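Local atomic coordinates of Rab GDP-dissociation inhibitor (Saccharomyces cerevisiae, PDB entry 2BCG), a protein that inhibits release of GDP from the Rab GTPase Sec4, blocking its exchange for GTP, and extracts GDP-bound Ypt7 from vacuolar membranes. Residues H319-T324 and L330-P335; S343-A348 and E380-L385; H354-C357 and Y362-I365. All blocks are in the same frame, centred on the assembly; numbering follows the deposited sequence.

Contact 1: residues H319-T324 and L330-P335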
loop_
_atom_site.group_PDB
_atom_site.type_symbol
_atom_site.label_atom_id
_atom_site.label_comp_id
_atom_site.label_asym_id
_atom_site.label_seq_id
_atom_site.Cartn_x
_atom_site.Cartn_y
_atom_site.Cartn_z
ATOM N N HIS A 319 -14.659 -13.686 -15.439
ATOM C CA HIS A 319 -13.856 -14.207 -16.550
ATOM C C HIS A 319 -12.786 -13.183 -16.929
ATOM O O HIS A 319 -12.905 -12.005 -16.610
ATOM C CB HIS A 319 -14.766 -14.399 -17.765
ATOM C CG HIS A 319 -15.461 -13.137 -18.148
ATOM N ND1 HIS A 319 -14.840 -12.146 -18.879
ATOM C CD2 HIS A 319 -16.693 -12.665 -17.838
ATOM C CE1 HIS A 319 -15.664 -11.120 -19.016
ATOM N NE2 HIS A 319 -16.796 -11.419 -18.407
ATOM N N PRO A 320 -11.742 -13.621 -17.665
ATOM C CA PRO A 320 -10.726 -12.637 -18.122
ATOM C C PRO A 320 -11.217 -11.615 -19.116
ATOM O O PRO A 320 -12.257 -11.775 -19.741
ATOM C CB PRO A 320 -9.629 -13.487 -18.763
ATOM C CG PRO A 320 -10.034 -14.889 -18.589
ATOM C CD PRO A 320 -11.420 -15.003 -18.081
ATOM N N VAL A 321 -10.469 -10.532 -19.249
ATOM C CA VAL A 321 -10.865 -9.514 -20.237
ATOM C C VAL A 321 -10.587 -10.038 -21.652
ATOM O O VAL A 321 -9.501 -10.579 -21.915
ATOM C CB VAL A 321 -10.109 -8.191 -19.971
ATOM C CG1 VAL A 321 -10.361 -7.155 -21.042
ATOM C CG2 VAL A 321 -10.456 -7.690 -18.562
ATOM N N PRO A 322 -11.568 -9.909 -22.555
ATOM C CA PRO A 322 -11.308 -10.361 -23.946
ATOM C C PRO A 322 -10.056 -9.713 -24.586
ATOM O O PRO A 322 -9.699 -8.562 -24.288
ATOM C CB PRO A 322 -12.591 -9.982 -24.707
ATOM C CG PRO A 322 -13.658 -9.784 -23.610
ATOM C CD PRO A 322 -12.942 -9.382 -22.349
ATOM N N ASN A 323 -9.390 -10.472 -25.480
ATOM C CA ASN A 323 -8.271 -9.993 -26.274
ATOM C C ASN A 323 -7.075 -9.511 -25.447
ATOM O O ASN A 323 -6.400 -8.545 -25.801
ATOM C CB ASN A 323 -8.742 -8.938 -27.300
ATOM C CG ASN A 323 -9.718 -9.507 -28.290
ATOM O OD1 ASN A 323 -10.892 -9.045 -28.450
ATOM N ND2 ASN A 323 -9.289 -10.539 -28.925
ATOM N N THR A 324 -6.816 -10.235 -24.348
ATOM C CA THR A 324 -5.640 -9.938 -23.534
ATOM C C THR A 324 -4.836 -11.190 -23.267
ATOM O O THR A 324 -4.023 -11.230 -22.330
ATOM C CB THR A 324 -6.040 -9.300 -22.174
ATOM O OG1 THR A 324 -6.808 -10.246 -21.387
ATOM C CG2 THR A 324 -6.814 -7.981 -22.378
ATOM N N LEU A 330 -3.597 -6.127 -16.184
ATOM C CA LEU A 330 -3.170 -5.285 -17.294
ATOM C C LEU A 330 -3.669 -3.878 -17.101
ATOM O O LEU A 330 -4.593 -3.622 -16.296
ATOM C CB LEU A 330 -3.640 -5.820 -18.658
ATOM C CG LEU A 330 -5.162 -5.875 -18.852
ATOM C CD1 LEU A 330 -5.600 -5.370 -20.253
ATOM C CD2 LEU A 330 -5.775 -7.266 -18.573
ATOM N N GLN A 331 -3.087 -2.969 -17.875
ATOM C CA GLN A 331 -3.640 -1.657 -18.113
ATOM C C GLN A 331 -4.222 -1.589 -19.516
ATOM O O GLN A 331 -3.601 -2.112 -20.453
ATOM C CB GLN A 331 -2.516 -0.611 -18.008
ATOM C CG GLN A 331 -2.839 0.729 -18.689
ATOM C CD GLN A 331 -1.824 1.772 -18.346
ATOM O OE1 GLN A 331 -2.047 2.617 -17.466
ATOM N NE2 GLN A 331 -0.694 1.732 -19.038
ATOM N N ILE A 332 -5.380 -0.955 -19.662
ATOM C CA ILE A 332 -5.794 -0.523 -20.994
ATOM C C ILE A 332 -5.744 1.001 -21.047
ATOM O O ILE A 332 -6.227 1.662 -20.110
ATOM C CB ILE A 332 -7.226 -0.997 -21.360
ATOM C CG1 ILE A 332 -7.335 -2.525 -21.300
ATOM C CG2 ILE A 332 -7.605 -0.506 -22.765
ATOM C CD1 ILE A 332 -8.795 -3.037 -21.470
ATOM N N ILE A 333 -5.212 1.531 -22.159
ATOM C CA ILE A 333 -5.191 2.976 -22.392
ATOM C C ILE A 333 -6.077 3.259 -23.602
ATOM O O ILE A 333 -5.815 2.697 -24.678
ATOM C CB ILE A 333 -3.768 3.500 -22.726
ATOM C CG1 ILE A 333 -2.794 3.218 -21.590
ATOM C CG2 ILE A 333 -3.786 5.004 -23.006
ATOM C CD1 ILE A 333 -1.339 3.382 -21.965
ATOM N N ILE A 334 -7.096 4.111 -23.434
ATOM C CA ILE A 334 -7.899 4.541 -24.587
ATOM C C ILE A 334 -7.508 5.994 -24.859
ATOM O O ILE A 334 -7.979 6.881 -24.145
ATOM C CB ILE A 334 -9.422 4.381 -24.338
ATOM C CG1 ILE A 334 -9.756 2.962 -23.854
ATOM C CG2 ILE A 334 -10.231 4.708 -25.603
ATOM C CD1 ILE A 334 -11.249 2.714 -23.629
ATOM N N PRO A 335 -6.601 6.229 -25.847
ATOM C CA PRO A 335 -6.176 7.610 -26.145
ATOM C C PRO A 335 -7.349 8.455 -26.586
ATOM O O PRO A 335 -8.250 7.981 -27.280
ATOM C CB PRO A 335 -5.190 7.439 -27.316
ATOM C CG PRO A 335 -4.666 6.058 -27.136
ATOM C CD PRO A 335 -5.905 5.277 -26.719
#
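Thr324 meets Leu330 where the loop after strand 303-317 folds back onto the start of strand 330-334. Followed outward from the backbone, the threonine first offers its CB, which lies 4.1 Å from Leu330 CD2. Its methyl CG2 goes further in: it sits 3.6 Å from Leu330 CD1 and 4.0 Å from Leu330 CD2, so that it rests against both prongs of the leucine fork, and the two side chains cross at about a right angle. The remaining branch turns back to its own loop, where Thr324 OG1 donates to Val321 O at 2.8 Å, tilted 25° from the carbonyl plane. A chi1 of 64° gives OG1 this direction and at the same time leaves CG2 for the strand. Threonine suits the place because one branch is apolar and the other polar. The bond ties together the ends of a beta turn over 321-324 close to type II, with Pro322 at the position where its ring fits and Asn323 in the left-handed region. A looser contact lies alongside, Val321 CG1 to Ile332 CD1 at 4.4 Å; the beta-branched side chains belong to a buried layer that Ile126 and Ile349 extend. At the loop's beginning, His319 ND1 donates nearly straight (163°) to Pro320 O, while its NE2 is bonded to Pro388 O, so both ring nitrogens are engaged. Leaving strand 303-317, the chain skips two neighbours before entering strand 330-334, the long connection of a Greek key in the mixed sheet.

Contact 2: residues S343-A348 and E380-L385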
loop_
_atom_site.group_PDB
_atom_site.type_symbol
_atom_site.label_atom_id
_atom_site.label_comp_id
_atom_site.label_asym_id
_atom_site.label_seq_id
_atom_site.Cartn_x
_atom_site.Cartn_y
_atom_site.Cartn_z
ATOM N N SER A 343 -9.614 13.709 -22.837
ATOM C CA SER A 343 -8.745 12.964 -21.936
ATOM C C SER A 343 -8.872 11.477 -22.188
ATOM O O SER A 343 -9.913 10.960 -22.586
ATOM C CB SER A 343 -8.950 13.300 -20.458
ATOM O OG SER A 343 -10.120 12.719 -19.971
ATOM N N ASP A 344 -7.790 10.797 -21.892
ATOM C CA ASP A 344 -7.764 9.343 -22.025
ATOM C C ASP A 344 -8.698 8.658 -21.011
ATOM O O ASP A 344 -9.007 9.189 -19.947
ATOM C CB ASP A 344 -6.342 8.827 -21.831
ATOM C CG ASP A 344 -5.385 9.290 -22.918
ATOM O OD1 ASP A 344 -4.204 8.887 -22.867
ATOM O OD2 ASP A 344 -5.814 10.042 -23.826
ATOM N N ILE A 345 -9.141 7.461 -21.364
ATOM C CA ILE A 345 -9.817 6.566 -20.392
ATOM C C ILE A 345 -8.859 5.445 -20.095
ATOM O O ILE A 345 -8.190 4.919 -21.009
ATOM C CB ILE A 345 -11.124 5.965 -20.981
ATOM C CG1 ILE A 345 -12.073 7.105 -21.406
ATOM C CG2 ILE A 345 -11.772 5.016 -19.961
ATOM C CD1 ILE A 345 -13.377 6.638 -21.968
ATOM N N TYR A 346 -8.733 5.124 -18.809
ATOM C CA TYR A 346 -7.895 4.006 -18.361
ATOM C C TYR A 346 -8.748 2.860 -17.848
ATOM O O TYR A 346 -9.836 3.046 -17.306
ATOM C CB TYR A 346 -6.945 4.425 -17.222
ATOM C CG TYR A 346 -5.865 5.407 -17.646
ATOM C CD1 TYR A 346 -5.790 6.651 -17.031
ATOM C CD2 TYR A 346 -4.890 5.076 -18.617
ATOM C CE1 TYR A 346 -4.820 7.583 -17.403
ATOM C CE2 TYR A 346 -3.902 5.997 -18.977
ATOM C CZ TYR A 346 -3.869 7.229 -18.361
ATOM O OH TYR A 346 -2.894 8.139 -18.670
ATOM N N VAL A 347 -8.210 1.662 -17.987
ATOM C CA VAL A 347 -8.745 0.526 -17.248
ATOM C C VAL A 347 -7.572 -0.133 -16.531
ATOM O O VAL A 347 -6.482 -0.302 -17.094
ATOM C CB VAL A 347 -9.490 -0.493 -18.141
ATOM C CG1 VAL A 347 -10.345 -1.430 -17.270
ATOM C CG2 VAL A 347 -10.405 0.216 -19.177
ATOM N N ALA A 348 -7.803 -0.512 -15.280
ATOM C CA ALA A 348 -6.814 -1.209 -14.463
ATOM C C ALA A 348 -7.455 -2.517 -14.083
ATOM O O ALA A 348 -8.523 -2.549 -13.461
ATOM C CB ALA A 348 -6.473 -0.423 -13.201
ATOM N N GLU A 380 -18.929 3.901 -21.675
ATOM C CA GLU A 380 -19.438 2.788 -22.495
ATOM C C GLU A 380 -18.356 2.079 -23.373
ATOM O O GLU A 380 -18.320 0.846 -23.393
ATOM C CB GLU A 380 -20.690 3.192 -23.294
ATOM C CG GLU A 380 -21.448 2.013 -23.972
ATOM C CD GLU A 380 -21.946 0.899 -23.017
ATOM O OE1 GLU A 380 -21.999 1.059 -21.769
ATOM O OE2 GLU A 380 -22.318 -0.176 -23.550
ATOM N N PRO A 381 -17.495 2.833 -24.107
ATOM C CA PRO A 381 -16.466 2.154 -24.937
ATOM C C PRO A 381 -15.533 1.273 -24.103
ATOM O O PRO A 381 -15.036 0.254 -24.593
ATOM C CB PRO A 381 -15.693 3.310 -25.575
ATOM C CG PRO A 381 -16.608 4.480 -25.510
ATOM C CD PRO A 381 -17.461 4.307 -24.302
ATOM N N ALA A 382 -15.297 1.667 -22.861
ATOM C CA ALA A 382 -14.496 0.837 -21.946
ATOM C C ALA A 382 -15.297 -0.342 -21.388
ATOM O O ALA A 382 -14.801 -1.453 -21.352
ATOM C CB ALA A 382 -13.959 1.680 -20.831
ATOM N N PHE A 383 -16.551 -0.125 -20.977
ATOM C CA PHE A 383 -17.367 -1.256 -20.521
ATOM C C PHE A 383 -17.443 -2.309 -21.621
ATOM O O PHE A 383 -17.392 -3.505 -21.322
ATOM C CB PHE A 383 -18.798 -0.828 -20.217
ATOM C CG PHE A 383 -18.968 -0.053 -18.948
ATOM C CD1 PHE A 383 -18.329 -0.392 -17.764
ATOM C CD2 PHE A 383 -19.849 1.028 -18.943
ATOM C CE1 PHE A 383 -18.540 0.381 -16.595
ATOM C CE2 PHE A 383 -20.039 1.793 -17.795
ATOM C CZ PHE A 383 -19.379 1.478 -16.630
ATOM N N LYS A 384 -17.551 -1.863 -22.880
ATOM C CA LYS A 384 -17.682 -2.802 -24.014
ATOM C C LYS A 384 -16.465 -3.726 -24.170
ATOM O O LYS A 384 -16.573 -4.815 -24.757
ATOM C CB LYS A 384 -17.885 -2.045 -25.310
ATOM C CG LYS A 384 -19.316 -1.690 -25.594
ATOM C CD LYS A 384 -19.357 -0.745 -26.780
ATOM C CE LYS A 384 -20.663 -0.836 -27.538
ATOM N NZ LYS A 384 -21.045 0.505 -28.073
ATOM N N LEU A 385 -15.298 -3.289 -23.683
ATOM C CA LEU A 385 -14.070 -4.093 -23.831
ATOM C C LEU A 385 -14.049 -5.232 -22.825
ATOM O O LEU A 385 -13.226 -6.118 -22.925
ATOM C CB LEU A 385 -12.837 -3.233 -23.611
ATOM C CG LEU A 385 -12.595 -2.116 -24.626
ATOM C CD1 LEU A 385 -11.453 -1.199 -24.192
ATOM C CD2 LEU A 385 -12.277 -2.737 -25.995
#
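A short helix laid on one face of the mixed beta-sheet meets strand 345-351 through a single methyl group, the CB of Ala382. This carbon is 4.1 Å from Ile345 CG2 and 4.2 Å from Val347 CG2. The two strand methyls are themselves 5.1 Å apart, and the alanine reaches both, bridging residues i and i+2, whose side chains leave the strand on the same face. Different branches do the work: in Ile345 the touching methyl is anti to the backbone N, whereas in Val347 it is anti to the carbonyl carbon, with CG1 taking the place opposite N (chi1 -164°). Alanine suits the helix position because its short side chain lets the backbone come close, the CA atoms of Val347 and Ala382 being 7.4 Å apart, while the branched residues on the strand supply the bulk. Within 380-385 the helical course is marked by Lys384 N bonding to Glu380 O at 2.9 Å. Next to Ala382, Phe383 turns to other strands, touching Ile366, Ala313 and Cys315 and forming a cation-pi pair with Lys392. Tyr346, between the two contact residues, points away from the helix, and its side chain touches Gln331 and Ile333. The contact is wholly apolar, and its buried residues form part of the interface of a helix-on-sheet layer, the alpha/beta packing that covers part of one face of the mixed sheet.

Contact 3: residues H354-C357 and Y362-I365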
loop_
_atom_site.group_PDB
_atom_site.type_symbol
_atom_site.label_atom_id
_atom_site.label_comp_id
_atom_site.label_asym_id
_atom_site.label_seq_id
_atom_site.Cartn_x
_atom_site.Cartn_y
_atom_site.Cartn_z
ATOM N N HIS A 354 -3.446 -11.448 -7.455
ATOM C CA HIS A 354 -2.951 -10.380 -6.590
ATOM C C HIS A 354 -3.720 -10.379 -5.261
ATOM O O HIS A 354 -3.553 -9.438 -4.481
ATOM C CB HIS A 354 -2.907 -8.989 -7.331
ATOM C CG HIS A 354 -1.748 -8.786 -8.306
ATOM N ND1 HIS A 354 -1.860 -9.013 -9.663
ATOM C CD2 HIS A 354 -0.498 -8.281 -8.126
ATOM C CE1 HIS A 354 -0.728 -8.695 -10.270
ATOM N NE2 HIS A 354 0.116 -8.238 -9.359
ATOM N N ASN A 355 -4.500 -11.429 -4.972
ATOM C CA ASN A 355 -5.225 -11.559 -3.683
ATOM C C ASN A 355 -6.198 -10.412 -3.409
ATOM O O ASN A 355 -6.321 -9.935 -2.272
ATOM C CB ASN A 355 -4.248 -11.752 -2.500
ATOM C CG ASN A 355 -3.449 -13.056 -2.598
ATOM O OD1 ASN A 355 -2.441 -13.243 -1.882
ATOM N ND2 ASN A 355 -3.888 -13.956 -3.457
ATOM N N VAL A 356 -6.857 -9.936 -4.464
ATOM C CA VAL A 356 -7.801 -8.843 -4.306
ATOM C C VAL A 356 -9.248 -9.250 -4.501
ATOM O O VAL A 356 -10.124 -8.469 -4.229
ATOM C CB VAL A 356 -7.459 -7.664 -5.243
ATOM C CG1 VAL A 356 -6.140 -7.018 -4.782
ATOM C CG2 VAL A 356 -7.388 -8.145 -6.704
ATOM N N CYS A 357 -9.488 -10.473 -4.971
ATOM C CA CYS A 357 -10.846 -10.991 -5.139
ATOM C C CYS A 357 -10.794 -12.506 -5.014
ATOM O O CYS A 357 -9.723 -13.103 -5.099
ATOM C CB CYS A 357 -11.473 -10.538 -6.477
ATOM S SG CYS A 357 -10.519 -10.984 -7.926
ATOM N N TYR A 362 -12.306 -11.167 -11.642
ATOM C CA TYR A 362 -11.390 -10.096 -12.047
ATOM C C TYR A 362 -12.014 -8.814 -11.593
ATOM O O TYR A 362 -13.241 -8.690 -11.600
ATOM C CB TYR A 362 -11.168 -10.092 -13.579
ATOM C CG TYR A 362 -10.395 -11.303 -14.070
ATOM C CD1 TYR A 362 -10.976 -12.587 -14.059
ATOM C CD2 TYR A 362 -9.088 -11.167 -14.549
ATOM C CE1 TYR A 362 -10.254 -13.698 -14.497
ATOM C CE2 TYR A 362 -8.374 -12.277 -15.001
ATOM C CZ TYR A 362 -8.970 -13.532 -14.956
ATOM O OH TYR A 362 -8.294 -14.632 -15.404
ATOM N N LEU A 363 -11.155 -7.869 -11.224
ATOM C CA LEU A 363 -11.584 -6.515 -10.940
ATOM C C LEU A 363 -11.092 -5.654 -12.106
ATOM O O LEU A 363 -9.932 -5.696 -12.489
ATOM C CB LEU A 363 -10.948 -5.997 -9.643
ATOM C CG LEU A 363 -11.402 -6.687 -8.337
ATOM C CD1 LEU A 363 -10.569 -6.238 -7.164
ATOM C CD2 LEU A 363 -12.872 -6.370 -8.100
ATOM N N ALA A 364 -11.988 -4.861 -12.656
ATOM C CA ALA A 364 -11.628 -3.961 -13.755
ATOM C C ALA A 364 -12.135 -2.609 -13.350
ATOM O O ALA A 364 -13.361 -2.397 -13.235
ATOM C CB ALA A 364 -12.276 -4.409 -15.050
ATOM N N ILE A 365 -11.205 -1.707 -13.066
ATOM C CA ILE A 365 -11.602 -0.391 -12.628
ATOM C C ILE A 365 -11.345 0.605 -13.758
ATOM O O ILE A 365 -10.221 0.765 -14.228
ATOM C CB ILE A 365 -10.849 0.047 -11.378
ATOM C CG1 ILE A 365 -11.011 -1.015 -10.267
ATOM C CG2 ILE A 365 -11.392 1.401 -10.935
ATOM C CD1 ILE A 365 -10.374 -0.599 -8.916
#
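The flat group that meets Leu363 is the carbonyl of Val356: Leu363 CD1 lies above its oxygen end, well out of the plane, at 3.7 Å from Val356 O. The same methyl is also 3.7 Å from Val356 CG2, where the two side chains cross obliquely. Tyr362 sets off away from this loop, and in the modelled conformer Pro320 lies under one face of its ring, with the His319-Pro320 peptide beyond the CD1-CE1 edge on that face. Cys357 completes the apolar side, with its CB 4.3 Å from Leu363 CG. Its SG, set between the backbone N and carbonyl carbon (chi1 57°), comes near Tyr362 N at 4.1 Å, too far for a bond. A compact cysteine thus fits beside the strand's first residues, and the long leucine can reach over the loop to Val356. Asn355, in the left-handed backbone region that asparagine tolerates well, accepts a hydrogen bond from Asn83 ND2 at its backbone O, and the backbone of His354 is hydrogen-bonded to that of Tyr239, in the Ypt1-interacting region 236-261. The chemistry implies a division of labour: dispersion seats the loop on its strand, while hydrogen bonds to neighbouring parts of the chain fix its polar backbone.

In the fold
All three contacts belong to one mixed sheet, in which strands 330-334, 345-351 and 362-369 are successive antiparallel neighbours. Along the chain contact 1 closes before contact 2 opens, and contact 3 falls within the span between the two segments of contact 2. Centre to centre, contacts 1 and 2 are about 9 Å apart, contacts 1 and 3 about 13 Å, and contacts 2 and 3 about 16 Å. Probable backbone bonds link them, Ile332 N to Val347 O at 2.9 Å and Ala348 O to Ile365 N at 2.8 Å. Contacts 1 and 2 pack on one face of the sheet and contact 3 on the other, so these three strands of the Rab-binding protein are covered from both sides.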